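Local atomic coordinates of glutathione s-transferase (Sphingomonas paucimobilis, PDB entry 1F2E), a protein that binds glutathione, here disulfide-linked in its pocket, and probably transfers it to electrophilic substrates, as other glutathione S-transferases do. Residues Cys10-His15 with Gly192-Ala197; Glu139-Asp144 with Tyr175-Ala180; Gly81-Glu86 with Tyr92-Arg97; Ala124-Val129 with Val168-Ala173. All blocks are in the same frame, centred on the assembly; numbering follows the deposited sequence.

Interaction 1 of 4, residues Cys10-His15 with Gly192-Ala197. With GSH (glutathione), chain E.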
loop_
_atom_site.group_PDB
_atom_site.type_symbol
_atom_site.label_atom_id
_atom_site.label_comp_id
_atom_site.label_asym_id
_atom_site.label_seq_id
_atom_site.Cartn_x
_atom_site.Cartn_y
_atom_site.Cartn_z
ATOM N N CYS A 10 -2.506 -8.321 -11.513
ATOM C CA CYS A 10 -1.778 -8.232 -10.251
ATOM C C CYS A 10 -2.103 -9.423 -9.337
ATOM O O CYS A 10 -1.352 -9.729 -8.408
ATOM C CB CYS A 10 -2.139 -6.920 -9.543
ATOM S SG CYS A 10 -3.924 -6.672 -9.472
ATOM N N SER A 11 -3.223 -10.092 -9.601
ATOM C CA SER A 11 -3.616 -11.246 -8.796
ATOM C C SER A 11 -2.714 -12.465 -9.059
ATOM O O SER A 11 -2.836 -13.483 -8.391
ATOM C CB SER A 11 -5.082 -11.607 -9.060
ATOM O OG SER A 11 -5.288 -11.925 -10.421
ATOM N N LEU A 12 -1.807 -12.362 -10.022
ATOM C CA LEU A 12 -0.905 -13.471 -10.305
ATOM C C LEU A 12 0.068 -13.660 -9.122
ATOM O O LEU A 12 0.544 -14.769 -8.872
ATOM C CB LEU A 12 -0.122 -13.208 -11.602
ATOM C CG LEU A 12 0.995 -14.204 -11.964
ATOM C CD1 LEU A 12 0.437 -15.601 -12.135
ATOM C CD2 LEU A 12 1.681 -13.754 -13.240
ATOM N N ALA A 13 0.352 -12.581 -8.395
ATOM C CA ALA A 13 1.266 -12.647 -7.249
ATOM C C ALA A 13 0.752 -13.606 -6.159
ATOM O O ALA A 13 1.445 -14.556 -5.794
ATOM C CB ALA A 13 1.500 -11.234 -6.672
ATOM N N PRO A 14 -0.468 -13.377 -5.628
ATOM C CA PRO A 14 -1.003 -14.274 -4.590
ATOM C C PRO A 14 -1.102 -15.711 -5.129
ATOM O O PRO A 14 -0.901 -16.683 -4.404
ATOM C CB PRO A 14 -2.394 -13.705 -4.305
ATOM C CG PRO A 14 -2.298 -12.290 -4.723
ATOM C CD PRO A 14 -1.439 -12.319 -5.953
ATOM N N HIS A 15 -1.426 -15.825 -6.412
ATOM C CA HIS A 15 -1.559 -17.130 -7.048
ATOM C C HIS A 15 -0.246 -17.902 -6.946
ATOM O O HIS A 15 -0.218 -19.061 -6.519
ATOM C CB HIS A 15 -1.962 -16.957 -8.513
ATOM C CG HIS A 15 -2.299 -18.243 -9.199
ATOM N ND1 HIS A 15 -2.706 -18.299 -10.514
ATOM C CD2 HIS A 15 -2.291 -19.522 -8.751
ATOM C CE1 HIS A 15 -2.933 -19.557 -10.848
ATOM N NE2 HIS A 15 -2.689 -20.318 -9.796
ATOM N N GLY A 192 6.019 -21.074 -12.907
ATOM C CA GLY A 192 5.589 -21.653 -14.158
ATOM C C GLY A 192 4.268 -22.393 -14.053
ATOM O O GLY A 192 3.502 -22.433 -15.015
ATOM N N ALA A 193 3.990 -22.990 -12.899
ATOM C CA ALA A 193 2.744 -23.724 -12.747
ATOM C C ALA A 193 1.597 -22.726 -12.765
ATOM O O ALA A 193 0.544 -22.995 -13.339
ATOM C CB ALA A 193 2.747 -24.527 -11.441
ATOM N N ALA A 194 1.807 -21.567 -12.140
ATOM C CA ALA A 194 0.778 -20.529 -12.115
ATOM C C ALA A 194 0.554 -19.997 -13.525
ATOM O O ALA A 194 -0.584 -19.760 -13.926
ATOM C CB ALA A 194 1.184 -19.390 -11.188
ATOM N N LEU A 195 1.639 -19.807 -14.271
ATOM C CA LEU A 195 1.545 -19.305 -15.641
ATOM C C LEU A 195 0.830 -20.322 -16.511
ATOM O O LEU A 195 -0.003 -19.962 -17.344
ATOM C CB LEU A 195 2.934 -19.029 -16.226
ATOM C CG LEU A 195 2.970 -18.794 -17.741
ATOM C CD1 LEU A 195 2.169 -17.555 -18.088
ATOM C CD2 LEU A 195 4.401 -18.637 -18.217
ATOM N N LYS A 196 1.155 -21.595 -16.304
ATOM C CA LYS A 196 0.543 -22.672 -17.071
ATOM C C LYS A 196 -0.967 -22.714 -16.841
ATOM O O LYS A 196 -1.741 -22.940 -17.773
ATOM C CB LYS A 196 1.168 -24.012 -16.683
ATOM C CG LYS A 196 0.802 -25.143 -17.617
ATOM C CD LYS A 196 1.600 -26.395 -17.307
ATOM C CE LYS A 196 1.318 -27.481 -18.336
ATOM N NZ LYS A 196 2.124 -28.705 -18.082
ATOM N N ALA A 197 -1.377 -22.492 -15.594
ATOM C CA ALA A 197 -2.791 -22.498 -15.240
ATOM C C ALA A 197 -3.494 -21.245 -15.767
ATOM O O ALA A 197 -4.629 -21.318 -16.229
ATOM C CB ALA A 197 -2.953 -22.592 -13.723
HETATM N N1 GSH E . -4.461 -1.818 -4.286
HETATM C CA1 GSH E . -5.062 -3.091 -4.680
HETATM C C1 GSH E . -4.197 -4.314 -4.225
HETATM O O11 GSH E . -3.111 -4.097 -3.615
HETATM O O12 GSH E . -4.635 -5.476 -4.486
HETATM C CB1 GSH E . -5.222 -3.017 -6.216
HETATM C CG1 GSH E . -5.948 -4.163 -6.951
HETATM C CD1 GSH E . -6.030 -3.901 -8.454
HETATM O OE1 GSH E . -5.492 -2.916 -8.964
HETATM N N2 GSH E . -6.732 -4.801 -9.163
HETATM C CA2 GSH E . -6.950 -4.732 -10.617
HETATM C C2 GSH E . -8.409 -4.961 -10.926
HETATM O O2 GSH E . -8.986 -5.954 -10.466
HETATM C CB2 GSH E . -6.149 -5.802 -11.367
HETATM S SG2 GSH E . -4.365 -5.694 -11.254
HETATM N N3 GSH E . -9.016 -4.050 -11.691
HETATM C CA3 GSH E . -10.435 -4.171 -12.037
HETATM C C3 GSH E . -10.655 -4.048 -13.512
HETATM O O31 GSH E . -9.641 -4.056 -14.266
HETATM O O32 GSH E . -11.851 -3.948 -13.903
#

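Interaction 2 of 4, residues Glu139-Asp144 with Tyr175-Ala180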
loop_
_atom_site.group_PDB
_atom_site.type_symbol
_atom_site.label_atom_id
_atom_site.label_comp_id
_atom_site.label_asym_id
_atom_site.label_seq_id
_atom_site.Cartn_x
_atom_site.Cartn_y
_atom_site.Cartn_z
ATOM N N GLU A 139 18.961 -0.713 -7.424
ATOM C CA GLU A 139 18.759 -1.339 -6.129
ATOM C C GLU A 139 19.011 -2.848 -6.153
ATOM O O GLU A 139 19.705 -3.380 -5.287
ATOM C CB GLU A 139 17.332 -1.051 -5.649
ATOM C CG GLU A 139 17.127 -1.203 -4.169
ATOM C CD GLU A 139 15.720 -0.832 -3.735
ATOM O OE1 GLU A 139 15.252 0.265 -4.103
ATOM O OE2 GLU A 139 15.080 -1.632 -3.023
ATOM N N LEU A 140 18.460 -3.543 -7.142
ATOM C CA LEU A 140 18.645 -4.989 -7.205
ATOM C C LEU A 140 19.963 -5.429 -7.822
ATOM O O LEU A 140 20.263 -6.620 -7.869
ATOM C CB LEU A 140 17.471 -5.647 -7.932
ATOM C CG LEU A 140 16.220 -5.817 -7.056
ATOM C CD1 LEU A 140 15.034 -6.258 -7.899
ATOM C CD2 LEU A 140 16.511 -6.841 -5.962
ATOM N N ALA A 141 20.750 -4.474 -8.302
ATOM C CA ALA A 141 22.045 -4.809 -8.873
ATOM C C ALA A 141 22.964 -5.101 -7.687
ATOM O O ALA A 141 23.930 -5.856 -7.805
ATOM C CB ALA A 141 22.589 -3.640 -9.691
ATOM N N GLY A 142 22.623 -4.512 -6.540
ATOM C CA GLY A 142 23.410 -4.681 -5.328
ATOM C C GLY A 142 23.016 -5.783 -4.347
ATOM O O GLY A 142 23.780 -6.063 -3.424
ATOM N N ARG A 143 21.844 -6.394 -4.521
ATOM C CA ARG A 143 21.395 -7.480 -3.638
ATOM C C ARG A 143 20.895 -8.644 -4.482
ATOM O O ARG A 143 20.869 -8.572 -5.709
ATOM C CB ARG A 143 20.226 -7.047 -2.755
ATOM C CG ARG A 143 20.213 -5.606 -2.361
ATOM C CD ARG A 143 18.797 -5.204 -2.001
ATOM N NE ARG A 143 18.705 -3.771 -1.760
ATOM C CZ ARG A 143 17.563 -3.102 -1.681
ATOM N NH1 ARG A 143 16.408 -3.743 -1.831
ATOM N NH2 ARG A 143 17.579 -1.793 -1.446
ATOM N N ASP A 144 20.466 -9.708 -3.811
ATOM C CA ASP A 144 19.936 -10.883 -4.488
ATOM C C ASP A 144 18.414 -10.806 -4.487
ATOM O O ASP A 144 17.757 -11.117 -5.482
ATOM C CB ASP A 144 20.345 -12.164 -3.752
ATOM C CG ASP A 144 21.842 -12.292 -3.574
ATOM O OD1 ASP A 144 22.573 -12.253 -4.584
ATOM O OD2 ASP A 144 22.291 -12.440 -2.419
ATOM N N TYR A 175 17.133 -2.535 -18.347
ATOM C CA TYR A 175 17.416 -2.821 -16.932
ATOM C C TYR A 175 17.960 -4.241 -16.747
ATOM O O TYR A 175 17.230 -5.158 -16.373
ATOM C CB TYR A 175 16.143 -2.607 -16.110
ATOM C CG TYR A 175 15.416 -1.349 -16.531
ATOM C CD1 TYR A 175 14.340 -1.405 -17.416
ATOM C CD2 TYR A 175 15.874 -0.096 -16.135
ATOM C CE1 TYR A 175 13.738 -0.239 -17.906
ATOM C CE2 TYR A 175 15.284 1.077 -16.614
ATOM C CZ TYR A 175 14.216 0.997 -17.503
ATOM O OH TYR A 175 13.633 2.152 -17.982
ATOM N N PRO A 176 19.265 -4.430 -17.005
ATOM C CA PRO A 176 19.975 -5.711 -16.898
ATOM C C PRO A 176 19.830 -6.443 -15.564
ATOM O O PRO A 176 19.612 -7.654 -15.548
ATOM C CB PRO A 176 21.428 -5.329 -17.189
ATOM C CG PRO A 176 21.305 -4.126 -18.055
ATOM C CD PRO A 176 20.206 -3.354 -17.372
ATOM N N ALA A 177 19.957 -5.723 -14.452
ATOM C CA ALA A 177 19.834 -6.358 -13.138
ATOM C C ALA A 177 18.415 -6.894 -12.932
ATOM O O ALA A 177 18.226 -7.986 -12.394
ATOM C CB ALA A 177 20.187 -5.370 -12.030
ATOM N N LEU A 178 17.416 -6.129 -13.361
ATOM C CA LEU A 178 16.034 -6.585 -13.231
ATOM C C LEU A 178 15.822 -7.808 -14.129
ATOM O O LEU A 178 15.195 -8.786 -13.723
ATOM C CB LEU A 178 15.062 -5.463 -13.604
ATOM C CG LEU A 178 15.176 -4.217 -12.714
ATOM C CD1 LEU A 178 14.077 -3.242 -13.076
ATOM C CD2 LEU A 178 15.061 -4.613 -11.237
ATOM N N GLY A 179 16.371 -7.761 -15.336
ATOM C CA GLY A 179 16.232 -8.884 -16.253
ATOM C C GLY A 179 16.785 -10.170 -15.658
ATOM O O GLY A 179 16.119 -11.208 -15.681
ATOM N N ALA A 180 17.997 -10.103 -15.115
ATOM C CA ALA A 180 18.633 -11.268 -14.498
ATOM C C ALA A 180 17.810 -11.726 -13.288
ATOM O O ALA A 180 17.592 -12.922 -13.076
ATOM C CB ALA A 180 20.063 -10.917 -14.068
#

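Interaction 3 of 4, residues Gly81-Glu86 with Tyr92-Arg97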
loop_
_atom_site.group_PDB
_atom_site.type_symbol
_atom_site.label_atom_id
_atom_site.label_comp_id
_atom_site.label_asym_id
_atom_site.label_seq_id
_atom_site.Cartn_x
_atom_site.Cartn_y
_atom_site.Cartn_z
ATOM N N GLY A 81 8.913 -20.149 4.847
ATOM C CA GLY A 81 9.711 -18.953 5.040
ATOM C C GLY A 81 9.597 -17.878 3.967
ATOM O O GLY A 81 10.609 -17.307 3.573
ATOM N N LEU A 82 8.385 -17.586 3.501
ATOM C CA LEU A 82 8.201 -16.570 2.462
ATOM C C LEU A 82 8.030 -15.154 2.998
ATOM O O LEU A 82 7.807 -14.209 2.238
ATOM C CB LEU A 82 7.009 -16.916 1.578
ATOM C CG LEU A 82 7.212 -17.983 0.510
ATOM C CD1 LEU A 82 5.963 -18.023 -0.358
ATOM C CD2 LEU A 82 8.441 -17.663 -0.340
ATOM N N ALA A 83 8.131 -15.014 4.310
ATOM C CA ALA A 83 8.011 -13.721 4.966
ATOM C C ALA A 83 8.635 -13.876 6.342
ATOM O O ALA A 83 8.520 -14.934 6.960
ATOM C CB ALA A 83 6.546 -13.325 5.100
ATOM N N PRO A 84 9.334 -12.843 6.828
ATOM C CA PRO A 84 9.926 -12.994 8.158
ATOM C C PRO A 84 8.862 -13.230 9.236
ATOM O O PRO A 84 7.682 -12.943 9.032
ATOM C CB PRO A 84 10.709 -11.686 8.354
ATOM C CG PRO A 84 10.171 -10.747 7.292
ATOM C CD PRO A 84 9.862 -11.655 6.139
ATOM N N ALA A 85 9.288 -13.766 10.374
ATOM C CA ALA A 85 8.380 -14.061 11.475
ATOM C C ALA A 85 7.917 -12.802 12.201
ATOM O O ALA A 85 8.625 -11.794 12.235
ATOM C CB ALA A 85 9.057 -14.998 12.455
ATOM N N GLU A 86 6.718 -12.867 12.771
ATOM C CA GLU A 86 6.157 -11.750 13.521
ATOM C C GLU A 86 7.121 -11.392 14.644
ATOM O O GLU A 86 7.793 -12.263 15.192
ATOM C CB GLU A 86 4.808 -12.145 14.124
ATOM C CG GLU A 86 3.602 -12.010 13.193
ATOM C CD GLU A 86 2.973 -10.614 13.222
ATOM O OE1 GLU A 86 1.883 -10.446 12.630
ATOM O OE2 GLU A 86 3.563 -9.690 13.830
ATOM N N TYR A 92 8.940 -5.587 9.178
ATOM C CA TYR A 92 8.545 -4.244 8.793
ATOM C C TYR A 92 9.236 -3.871 7.492
ATOM O O TYR A 92 8.655 -3.174 6.653
ATOM C CB TYR A 92 8.879 -3.252 9.916
ATOM C CG TYR A 92 8.200 -3.635 11.217
ATOM C CD1 TYR A 92 8.870 -4.395 12.175
ATOM C CD2 TYR A 92 6.855 -3.322 11.444
ATOM C CE1 TYR A 92 8.221 -4.841 13.325
ATOM C CE2 TYR A 92 6.196 -3.766 12.592
ATOM C CZ TYR A 92 6.888 -4.528 13.525
ATOM O OH TYR A 92 6.244 -4.993 14.647
ATOM N N ARG A 93 10.466 -4.347 7.312
ATOM C CA ARG A 93 11.185 -4.080 6.069
ATOM C C ARG A 93 10.354 -4.698 4.948
ATOM O O ARG A 93 10.190 -4.102 3.893
ATOM C CB ARG A 93 12.573 -4.728 6.066
ATOM C CG ARG A 93 13.479 -4.287 7.195
ATOM C CD ARG A 93 14.886 -4.843 7.020
ATOM N NE ARG A 93 15.713 -4.543 8.184
ATOM C CZ ARG A 93 16.111 -5.443 9.076
ATOM N NH1 ARG A 93 15.764 -6.718 8.938
ATOM N NH2 ARG A 93 16.841 -5.064 10.115
ATOM N N LEU A 94 9.833 -5.898 5.180
ATOM C CA LEU A 94 9.014 -6.556 4.170
ATOM C C LEU A 94 7.748 -5.749 3.910
ATOM O O LEU A 94 7.378 -5.511 2.760
ATOM C CB LEU A 94 8.617 -7.970 4.609
ATOM C CG LEU A 94 7.616 -8.651 3.668
ATOM C CD1 LEU A 94 8.227 -8.761 2.258
ATOM C CD2 LEU A 94 7.258 -10.036 4.196
ATOM N N LEU A 95 7.087 -5.328 4.982
ATOM C CA LEU A 95 5.852 -4.563 4.844
ATOM C C LEU A 95 6.075 -3.263 4.072
ATOM O O LEU A 95 5.213 -2.823 3.298
ATOM C CB LEU A 95 5.267 -4.266 6.222
ATOM C CG LEU A 95 3.959 -3.476 6.216
ATOM C CD1 LEU A 95 2.942 -4.102 5.251
ATOM C CD2 LEU A 95 3.420 -3.438 7.634
ATOM N N SER A 96 7.232 -2.650 4.284
ATOM C CA SER A 96 7.572 -1.415 3.590
ATOM C C SER A 96 7.684 -1.691 2.087
ATOM O O SER A 96 7.173 -0.925 1.272
ATOM C CB SER A 96 8.898 -0.862 4.127
ATOM O OG SER A 96 9.400 0.167 3.290
ATOM N N ARG A 97 8.352 -2.794 1.732
ATOM C CA ARG A 97 8.522 -3.164 0.330
ATOM C C ARG A 97 7.190 -3.478 -0.326
ATOM O O ARG A 97 6.937 -3.057 -1.455
ATOM C CB ARG A 97 9.465 -4.372 0.180
ATOM C CG ARG A 97 10.942 -4.069 0.446
ATOM C CD ARG A 97 11.399 -2.819 -0.306
ATOM N NE ARG A 97 11.051 -1.593 0.419
ATOM C CZ ARG A 97 11.024 -0.370 -0.117
ATOM N NH1 ARG A 97 10.700 0.678 0.632
ATOM N NH2 ARG A 97 11.304 -0.194 -1.403
HETATM O O HOH W 1 5.908 -8.092 13.861
#

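Interaction 4 of 4, residues Ala124-Val129 with Val168-Ala173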
loop_
_atom_site.group_PDB
_atom_site.type_symbol
_atom_site.label_atom_id
_atom_site.label_comp_id
_atom_site.label_asym_id
_atom_site.label_seq_id
_atom_site.Cartn_x
_atom_site.Cartn_y
_atom_site.Cartn_z
ATOM N N ALA A 124 3.408 10.342 -19.652
ATOM C CA ALA A 124 3.762 10.666 -18.274
ATOM C C ALA A 124 3.872 9.393 -17.452
ATOM O O ALA A 124 4.792 9.239 -16.657
ATOM C CB ALA A 124 2.710 11.597 -17.658
ATOM N N ALA A 125 2.931 8.478 -17.647
ATOM C CA ALA A 125 2.948 7.214 -16.914
ATOM C C ALA A 125 4.218 6.443 -17.278
ATOM O O ALA A 125 4.949 5.969 -16.395
ATOM C CB ALA A 125 1.713 6.388 -17.260
ATOM N N ALA A 126 4.482 6.330 -18.578
ATOM C CA ALA A 126 5.669 5.621 -19.055
ATOM C C ALA A 126 6.920 6.165 -18.382
ATOM O O ALA A 126 7.769 5.400 -17.922
ATOM C CB ALA A 126 5.795 5.749 -20.574
ATOM N N GLU A 127 7.037 7.488 -18.323
ATOM C CA GLU A 127 8.198 8.104 -17.698
ATOM C C GLU A 127 8.279 7.736 -16.216
ATOM O O GLU A 127 9.370 7.498 -15.694
ATOM C CB GLU A 127 8.154 9.624 -17.864
ATOM C CG GLU A 127 9.229 10.357 -17.066
ATOM C CD GLU A 127 9.261 11.851 -17.343
ATOM O OE1 GLU A 127 8.302 12.372 -17.964
ATOM O OE2 GLU A 127 10.244 12.502 -16.934
ATOM N N SER A 128 7.130 7.683 -15.540
ATOM C CA SER A 128 7.104 7.320 -14.121
ATOM C C SER A 128 7.491 5.843 -13.939
ATOM O O SER A 128 8.269 5.500 -13.041
ATOM C CB SER A 128 5.718 7.569 -13.525
ATOM O OG SER A 128 5.715 7.256 -12.140
ATOM N N VAL A 129 6.948 4.971 -14.785
ATOM C CA VAL A 129 7.294 3.554 -14.721
ATOM C C VAL A 129 8.794 3.395 -14.965
ATOM O O VAL A 129 9.461 2.630 -14.269
ATOM C CB VAL A 129 6.504 2.714 -15.770
ATOM C CG1 VAL A 129 6.991 1.255 -15.771
ATOM C CG2 VAL A 129 5.015 2.754 -15.439
ATOM N N VAL A 168 3.733 -2.613 -22.604
ATOM C CA VAL A 168 3.239 -1.249 -22.788
ATOM C C VAL A 168 4.315 -0.337 -23.409
ATOM O O VAL A 168 4.258 0.883 -23.269
ATOM C CB VAL A 168 2.726 -0.629 -21.459
ATOM C CG1 VAL A 168 1.485 -1.369 -20.985
ATOM C CG2 VAL A 168 3.806 -0.685 -20.394
ATOM N N GLY A 169 5.306 -0.943 -24.071
ATOM C CA GLY A 169 6.340 -0.178 -24.751
ATOM C C GLY A 169 7.616 0.221 -24.029
ATOM O O GLY A 169 8.315 1.129 -24.481
ATOM N N ILE A 170 7.939 -0.445 -22.926
ATOM C CA ILE A 170 9.141 -0.122 -22.165
ATOM C C ILE A 170 10.105 -1.298 -22.225
ATOM O O ILE A 170 9.934 -2.291 -21.522
ATOM C CB ILE A 170 8.771 0.200 -20.702
ATOM C CG1 ILE A 170 7.903 1.462 -20.669
ATOM C CG2 ILE A 170 10.026 0.397 -19.865
ATOM C CD1 ILE A 170 7.284 1.745 -19.316
ATOM N N ASP A 171 11.115 -1.181 -23.077
ATOM C CA ASP A 171 12.093 -2.248 -23.266
ATOM C C ASP A 171 12.857 -2.604 -22.000
ATOM O O ASP A 171 13.655 -1.809 -21.495
ATOM C CB ASP A 171 13.093 -1.861 -24.357
ATOM C CG ASP A 171 13.956 -3.028 -24.793
ATOM O OD1 ASP A 171 14.203 -3.940 -23.973
ATOM O OD2 ASP A 171 14.400 -3.029 -25.958
ATOM N N MET A 172 12.626 -3.811 -21.499
ATOM C CA MET A 172 13.298 -4.262 -20.290
ATOM C C MET A 172 14.800 -4.525 -20.469
ATOM O O MET A 172 15.516 -4.771 -19.489
ATOM C CB MET A 172 12.605 -5.514 -19.757
ATOM C CG MET A 172 11.237 -5.243 -19.127
ATOM S SD MET A 172 11.327 -4.094 -17.706
ATOM C CE MET A 172 12.033 -5.160 -16.473
ATOM N N ALA A 173 15.285 -4.476 -21.710
ATOM C CA ALA A 173 16.711 -4.705 -21.965
ATOM C C ALA A 173 17.507 -3.553 -21.369
ATOM O O ALA A 173 18.728 -3.633 -21.197
ATOM C CB ALA A 173 16.980 -4.803 -23.456
#

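Interaction 1 of 4, residues Cys10-His15 with Gly192-Ala197
His15 and Ala194 carry this contact through a CH-pi interaction. The methyl CB of Ala194 sits over the centre of the imidazole face, 4.0 Å from the centroid of the His15 ring and only 4° off the ring normal. CG of His15 is anti to the backbone N (chi1 -172°), which carries the ring out toward helix 189-198. Ala197 comes from another side: its CB lies near the ring plane, 4.2 Å from CE1 of His15. Apolar contact adds one more pair, CD1 of Leu12 against CB of Ala194 at 4.0 Å. No hydrogen bond joins the two segments. The ring nitrogens of His15 have partners outside them: ND1 bonds to Glu198 and NE2, weakly, to Arg19. A leucine in place of His15 would probably leave Glu198 without this partner and Ala194 without its aromatic face. Five residues before His15, SG of Cys10 forms a 2.1 Å disulfide with SG2 of glutathione. The glutathione-bearing loop thus runs straight on into the helix that packs on 189-198. Ser11, in that loop, touches strand 2-5. Helix 12-21 packs on the same strand through Pro14 and His15, and Pro14 also reaches helix 66-75.

Interaction 2 of 4, residues Glu139-Asp144 with Tyr175-Ala180
Ala177 gives the most surface to this contact, and its CB points toward 139-144. The methyl meets CA of Ala141 at 3.7 Å and CB of Ala141 at 3.8 Å. It also lies near the carbonyl carbon of Leu140. With methyls on both sides, the backbones come close: CA of Ala141 and CA of Ala177 are 5.0 Å apart. Ala141 is exposed, so this part of the contact lies at the surface.

Leu140 and Leu178 form the inner part, and both are buried. CD1 of Leu140 touches CD2 of Leu178 at 3.7 Å, and the two side chains cross at about a right angle. Leu140 points its CB toward the other segment. Leu178 starts off to one side and reaches across with its branch. CG anti to the carbonyl carbon (chi1 -61°) and an extended chi2 bring its CD2 to Leu140. Leu133 and Leu162 also pack on Leu178.

Polar groups work beside the apolar patch. Tyr175 takes the N-cap position of helix 176-185. OD2 of Asp137, on helix 119-141, accepts from the backbone N of Leu178 and more weakly from that of Ala177. The N-terminal end of helix 176-185 would probably stabilise the negative charge of Asp137.

Between the segments themselves there is no hydrogen bond. The contact therefore rests on small and branched apolar groups: alanine methyls let the backbones approach at the surface, and the leucine branches fill the inner side.

Interaction 3 of 4, residues Gly81-Glu86 with Tyr92-Arg97
Ala83 and Leu94 mark the closest approach of the two backbones, with their CA atoms 7.3 Å apart. Segment 81-86 has no regular structure. It turns at Gly81, where phi is positive, and is extended from Ala83 onward. Segment 92-97 is helical throughout and belongs to helix 89-113. The loop thus folds back along the first turns of the helix that follows it.

Leu94 is the central side chain. Its CG lies anti to the backbone N (chi1 173°), and CD2 reaches the loop. CD2 meets CB of Ala83 at 3.5 Å, a tight carbon pair, and CD of Pro84 at 3.6 Å. The Pro84 ring and the leucine cross obliquely, with CG and CD of the ring also near CB of Leu94. Leu71, Val153 and Ala154 pack on Leu94 from helices 66-75 and 153-161.

A water spans the polar side. It donates to OE2 of Glu86 at 2.8 Å and to OH of Tyr92 at 3.2 Å. Both residues also face the dimer interface. OE1 of Glu86 pairs with Arg91 of the second subunit, and OH of Tyr92 bonds to Asp75 of the second subunit.

The chemistry is thus divided. Apolar carbons join loop to helix inside the subunit. Where the second subunit approaches, the water bridges the Glu86 carboxylate and the Tyr92 hydroxyl, without a direct hydrogen bond between the two segments.

Interaction 4 of 4, residues Ala124-Val129 with Val168-Ala173
Ile170 packs its CD1 methyl against helix 119-141, and the tight part of the contact is at Val129. CD1 of Ile170 lies 3.6 Å from CG1 of Val129 and 3.8 Å from CB of Val129. Both residues are buried, and their side chains meet at a slant. CG1 of Val129 is anti to the backbone N (chi1 174°), one branch thus facing the isoleucine. CG1 of Ile170 is anti to its carbonyl carbon, and the chain runs on extended (chi2 170°), which puts CD1 foremost. Leu133, Lys130 and Pro165 also pack on Ile170.

The looser part is one helical turn earlier, at Ala126. There CD1 of Ile170 is 3.9 Å from the backbone O of Ala126 and 4.5 Å from CB of Ala126. Ala126 is partly exposed, and Glu127 beside it points away from the loop. On the loop, Gly169 and Asp171 flank Ile170 and are exposed. Gly169 has a positive phi of 90°, a backbone shape in which a CB would press on the preceding carbonyl O.

OD1 of Asp171 accepts from the backbone N of Ala173 at 2.6 Å. This is an Asx turn, just ahead of helix 176-185. Ile170, with Met172 adding packing on Leu133, fastens the loop between helices 153-161 and 176-185 to helix 119-141, inside the all-helical C-terminal domain of the glutathione S-transferase fold.

In the fold
From the N terminus, interaction 1 opens first, at Cys10-His15, and closes last, at Gly192-Ala197. It joins the thioredoxin-like domain to the end of the chain, and the other three contacts lie within its span. Interaction 3 closes a short local loop at the start of helix 89-113, before the remaining two begin. Interactions 4 and 2 then cross. Their first segments, 124-129 and 139-144, both lie on helix 119-141. Their second segments, 168-173 and 175-180, follow in the same order. Those two contacts touch, Met172 against Leu178 and Ile170 against Tyr175. Together they lay residues 168-180 beside helix 119-141, running in the same direction.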